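Side-chain contacts in putative iron-regulated protein A (Parabacteroides distasonis ATCC 8503, PDB 4ECG), which binds calcium ions and belongs to the imelysin-like family, whose relatives include putative metallopeptidases, although its own cellular role is not established: residues Ile242-Glu245 / Val246-Lys250; Ser284-Asp287 / Tyr288-Asn291. All blocks are in the same frame, centred on the assembly; numbering follows the deposited sequence.

Contact 1 (Ile242-Glu245 / Val246-Lys250). With CA (calcium ion), chain H.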
loop_
_atom_site.group_PDB
_atom_site.type_symbol
_atom_site.label_atom_id
_atom_site.label_comp_id
_atom_site.label_asym_id
_atom_site.label_seq_id
_atom_site.Cartn_x
_atom_site.Cartn_y
_atom_site.Cartn_z
ATOM N N ILE A 242 -2.659 -8.220 2.209
ATOM C CA ILE A 242 -1.418 -7.431 2.336
ATOM C C ILE A 242 -0.357 -8.116 3.218
ATOM O O ILE A 242 0.836 -8.125 2.824
ATOM C CB ILE A 242 -1.667 -5.975 2.748
ATOM C CG1 ILE A 242 -0.383 -5.152 2.539
ATOM C CG2 ILE A 242 -2.129 -5.868 4.190
ATOM C CD1 ILE A 242 0.147 -5.092 1.108
ATOM N N SER A 243 -0.762 -8.762 4.337
ATOM C CA SER A 243 0.201 -9.590 5.087
ATOM C C SER A 243 0.858 -10.630 4.198
ATOM O O SER A 243 2.078 -10.839 4.230
ATOM C CB SER A 243 -0.435 -10.264 6.300
ATOM O OG SER A 243 -1.469 -11.151 5.957
ATOM N N ASN A 244 0.043 -11.305 3.397
ATOM C CA ASN A 244 0.563 -12.351 2.550
ATOM C C ASN A 244 1.439 -11.812 1.431
ATOM O O ASN A 244 2.415 -12.453 1.041
ATOM C CB ASN A 244 -0.594 -13.134 2.001
ATOM C CG ASN A 244 -0.158 -14.248 1.123
ATOM O OD1 ASN A 244 0.478 -15.166 1.583
ATOM N ND2 ASN A 244 -0.459 -14.149 -0.166
ATOM N N GLU A 245 1.076 -10.656 0.887
ATOM C CA GLU A 245 1.818 -10.033 -0.218
ATOM C C GLU A 245 3.174 -9.495 0.242
ATOM O O GLU A 245 4.190 -9.665 -0.452
ATOM C CB GLU A 245 0.954 -8.922 -0.840
ATOM C CG GLU A 245 1.618 -7.950 -1.830
ATOM C CD GLU A 245 1.719 -8.443 -3.279
ATOM O OE1 GLU A 245 1.376 -9.640 -3.529
ATOM O OE2 GLU A 245 2.140 -7.605 -4.165
ATOM N N VAL A 246 3.198 -8.803 1.375
ATOM C CA VAL A 246 4.497 -8.331 1.944
ATOM C C VAL A 246 5.473 -9.516 2.130
ATOM O O VAL A 246 6.612 -9.474 1.702
ATOM C CB VAL A 246 4.324 -7.554 3.262
ATOM C CG1 VAL A 246 5.670 -7.240 3.877
ATOM C CG2 VAL A 246 3.533 -6.280 3.040
ATOM N N GLY A 247 5.004 -10.587 2.743
ATOM C CA GLY A 247 5.870 -11.737 3.049
ATOM C C GLY A 247 6.232 -12.575 1.844
ATOM O O GLY A 247 7.394 -12.759 1.564
ATOM N N SER A 248 5.244 -13.042 1.105
ATOM C CA SER A 248 5.505 -13.892 -0.088
ATOM C C SER A 248 5.972 -13.204 -1.332
ATOM O O SER A 248 6.656 -13.819 -2.071
ATOM C CB SER A 248 4.254 -14.651 -0.560
ATOM O OG SER A 248 3.683 -15.273 0.523
ATOM N N ALA A 249 5.540 -11.985 -1.610
ATOM C CA ALA A 249 5.911 -11.292 -2.852
ATOM C C ALA A 249 6.975 -10.231 -2.651
ATOM O O ALA A 249 8.012 -10.300 -3.285
ATOM C CB ALA A 249 4.681 -10.661 -3.521
ATOM N N LYS A 250 6.711 -9.217 -1.826
ATOM C CA LYS A 250 7.558 -8.026 -1.837
ATOM C C LYS A 250 8.953 -8.333 -1.253
ATOM O O LYS A 250 9.963 -7.794 -1.739
ATOM C CB LYS A 250 6.921 -6.868 -1.066
ATOM C CG LYS A 250 5.536 -6.451 -1.505
ATOM C CD LYS A 250 5.110 -5.146 -0.855
ATOM C CE LYS A 250 3.756 -4.656 -1.391
ATOM N NZ LYS A 250 3.505 -3.275 -0.845
HETATM CA CA CA H . 6.198 -15.551 -4.018
HETATM O O HOH W 1 4.546 -17.140 -3.144
HETATM O O HOH W 2 3.861 -14.351 -4.839
HETATM O O HOH W 3 5.890 -15.991 -6.444
#
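A wider pi-type turn interrupts the regular winding of helix 239-259 where Glu245 meets Ala249 and Lys250. Glu245 O accepts from both Ala249 N and Lys250 N, each at 2.9 Å. The Ala249 donor sits above the carbonyl plane, 35° out of it, and its N-H is bent, whereas Lys250 N approaches almost in line with the C=O bond. The Glu245 side chain runs out beside the turn; the bend at chi2 (83°) puts the carboxylate against the Ala249 methyl, OE1 lying 3.5 Å from CB. Its CG also touches Lys250 CE at 4.0 Å, the two chains crossing at about a right angle. The charged ends stay apart, Glu245 OE2 being 5.6 Å from Lys250 NZ; the ammonium reaches instead to Asn291 of helix 284-300, with Glu89 and Glu92 only weak, long ion partners. One residue earlier the bond is the ordinary i to i+4 one, Ser248 N donating to Asn244 O, and Ser248 adds the serine-to-backbone bond familiar within helices: OG, anti to its own carbonyl carbon (chi1 -49°), folds back to donate to Asn244 O at 3.1 Å. Two donors from one residue thus grip that carbonyl. Asn244 OD1 lies 3.4 Å from the same hydroxyl. While the Ser248 side chain is turned back along the helix, its carbonyl oxygen binds a calcium ion at 2.6 Å; Asp253 OD1 and three waters also bind the metal. On the buried side, Ile242 CD1 and Val246 CG2 meet at 4.1 Å, both residues packing against Asn291, and Val246 also against Cys365 of helix 355-377.

Contact 2 (Ser284-Asp287 / Tyr288-Asn291)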
loop_
_atom_site.group_PDB
_atom_site.type_symbol
_atom_site.label_atom_id
_atom_site.label_comp_id
_atom_site.label_asym_id
_atom_site.label_seq_id
_atom_site.Cartn_x
_atom_site.Cartn_y
_atom_site.Cartn_z
ATOM N N SER A 284 11.933 1.032 0.496
ATOM C CA SER A 284 11.268 -0.270 0.459
ATOM C C SER A 284 10.816 -0.721 1.843
ATOM O O SER A 284 9.624 -1.059 2.053
ATOM C CB SER A 284 12.179 -1.300 -0.175
ATOM O OG SER A 284 12.868 -0.691 -1.265
ATOM N N LEU A 285 11.756 -0.711 2.780
ATOM C CA LEU A 285 11.447 -1.088 4.171
ATOM C C LEU A 285 10.413 -0.179 4.811
ATOM O O LEU A 285 9.572 -0.668 5.536
ATOM C CB LEU A 285 12.709 -1.169 5.044
ATOM C CG LEU A 285 13.701 -2.271 4.610
ATOM C CD1 LEU A 285 15.006 -2.164 5.386
ATOM C CD2 LEU A 285 13.067 -3.665 4.702
ATOM N N ASP A 286 10.441 1.121 4.557
ATOM C CA ASP A 286 9.343 1.995 5.054
ATOM C C ASP A 286 7.999 1.547 4.432
ATOM O O ASP A 286 6.973 1.448 5.126
ATOM C CB ASP A 286 9.561 3.499 4.722
ATOM C CG ASP A 286 10.566 4.181 5.628
ATOM O OD1 ASP A 286 10.514 3.987 6.856
ATOM O OD2 ASP A 286 11.392 4.949 5.087
ATOM N N ASP A 287 8.000 1.243 3.135
ATOM C CA ASP A 287 6.771 0.757 2.490
ATOM C C ASP A 287 6.257 -0.479 3.206
ATOM O O ASP A 287 5.096 -0.533 3.607
ATOM C CB ASP A 287 6.990 0.418 1.029
ATOM C CG ASP A 287 7.284 1.660 0.127
ATOM O OD1 ASP A 287 7.146 2.828 0.572
ATOM O OD2 ASP A 287 7.656 1.426 -1.043
ATOM N N TYR A 288 7.130 -1.465 3.405
ATOM C CA TYR A 288 6.657 -2.739 3.924
ATOM C C TYR A 288 6.115 -2.609 5.341
ATOM O O TYR A 288 5.059 -3.154 5.652
ATOM C CB TYR A 288 7.707 -3.835 3.862
ATOM C CG TYR A 288 8.476 -4.009 2.548
ATOM C CD1 TYR A 288 7.915 -3.733 1.326
ATOM C CD2 TYR A 288 9.765 -4.483 2.568
ATOM C CE1 TYR A 288 8.626 -3.901 0.139
ATOM C CE2 TYR A 288 10.479 -4.670 1.393
ATOM C CZ TYR A 288 9.911 -4.347 0.185
ATOM O OH TYR A 288 10.670 -4.472 -0.944
ATOM N N LYS A 289 6.844 -1.892 6.193
ATOM C CA LYS A 289 6.375 -1.511 7.507
ATOM C C LYS A 289 5.034 -0.796 7.413
ATOM O O LYS A 289 4.114 -1.079 8.215
ATOM C CB LYS A 289 7.418 -0.602 8.240
ATOM C CG LYS A 289 6.959 -0.014 9.569
ATOM C CD LYS A 289 7.625 1.327 9.884
ATOM C CE LYS A 289 6.883 2.485 9.238
ATOM N NZ LYS A 289 7.634 3.752 9.365
ATOM N N ASN A 290 4.910 0.149 6.468
ATOM C CA ASN A 290 3.644 0.904 6.410
ATOM C C ASN A 290 2.469 0.002 5.987
ATOM O O ASN A 290 1.366 0.152 6.515
ATOM C CB ASN A 290 3.764 2.157 5.557
ATOM C CG ASN A 290 4.453 3.299 6.300
ATOM O OD1 ASN A 290 4.146 3.568 7.483
ATOM N ND2 ASN A 290 5.328 4.036 5.584
ATOM N N ASN A 291 2.716 -0.933 5.074
ATOM C CA ASN A 291 1.726 -1.938 4.759
ATOM C C ASN A 291 1.219 -2.748 5.982
ATOM O O ASN A 291 0.044 -3.134 6.056
ATOM C CB ASN A 291 2.293 -2.951 3.795
ATOM C CG ASN A 291 2.637 -2.390 2.432
ATOM O OD1 ASN A 291 3.518 -2.939 1.755
ATOM N ND2 ASN A 291 1.949 -1.319 2.007
HETATM O O HOH W 4 6.071 4.128 2.836
#
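Tyr288 lays its ring beneath the carbonyl of Ser284, one turn back along helix 284-300. CB, the start of the side chain, touches Asp287 C and Ser284 O. With CG anti to the carbonyl carbon (chi1 -47°), the ring is carried back along the helix, and Ser284 O stands 3.1 Å above its plane, over the centre. CG, CD1, CD2 and the two CE atoms all face Ser284 O, CG nearest at 3.2 Å. The same oxygen accepts the backbone bond from Tyr288 N at 2.9 Å. CD2 also meets Leu285 CD2 at 4.0 Å, the leucine methyl coming in obliquely. Farther out, CZ and then OH run under Ser284 CB, OH at 3.6 Å. With an alanine here, Ser284 O would probably lose the ring it stands over, and Ser284 CB and the Leu285 methyl the surface they pack on. On another side of the helix, water 4 donates to Asp287 OD1 and accepts from Asn290 ND2, both at 2.8 Å; Arg85 and Asn283 also hold that carboxylate oxygen, and Gln90 NE2 donates to Asn290 OD1. The Asp286 and Lys289 side chains run alongside each other to a long salt bridge, OD1 to NZ 3.8 Å. Such i to i+3 and i to i+4 pairings are typical of an alpha-helix; these fall in the first two turns of helix 284-300, packed between helices 71-89, 239-259 and 324-343.

Contacts 1 and 2 lie on neighbouring helices, 239-259 and 284-300, their centres 11 Å apart. The tightest join is polar: Lys250 NZ of contact 1 reaches Asn291 OD1 of contact 2 at 2.6 Å, a probable hydrogen bond. Around it the packing is apolar in part, with Ile242 CG1 3.7 Å from Asn291 CB, while Tyr288 OH comes to 3.5 Å from Lys250 O. This seam faces Glu92, which with Asp109 binds a calcium ion in this structure, and Glu89, a calcium ligand seen in this protein but not bound to one in this chain. The Lys250 side chain comes within about 4 Å of a bound calcium ion, nearest atom to ion. For Asn291 the corresponding distance to a bound calcium ion is about 6 Å. The calcium on Ser248 is a separate site.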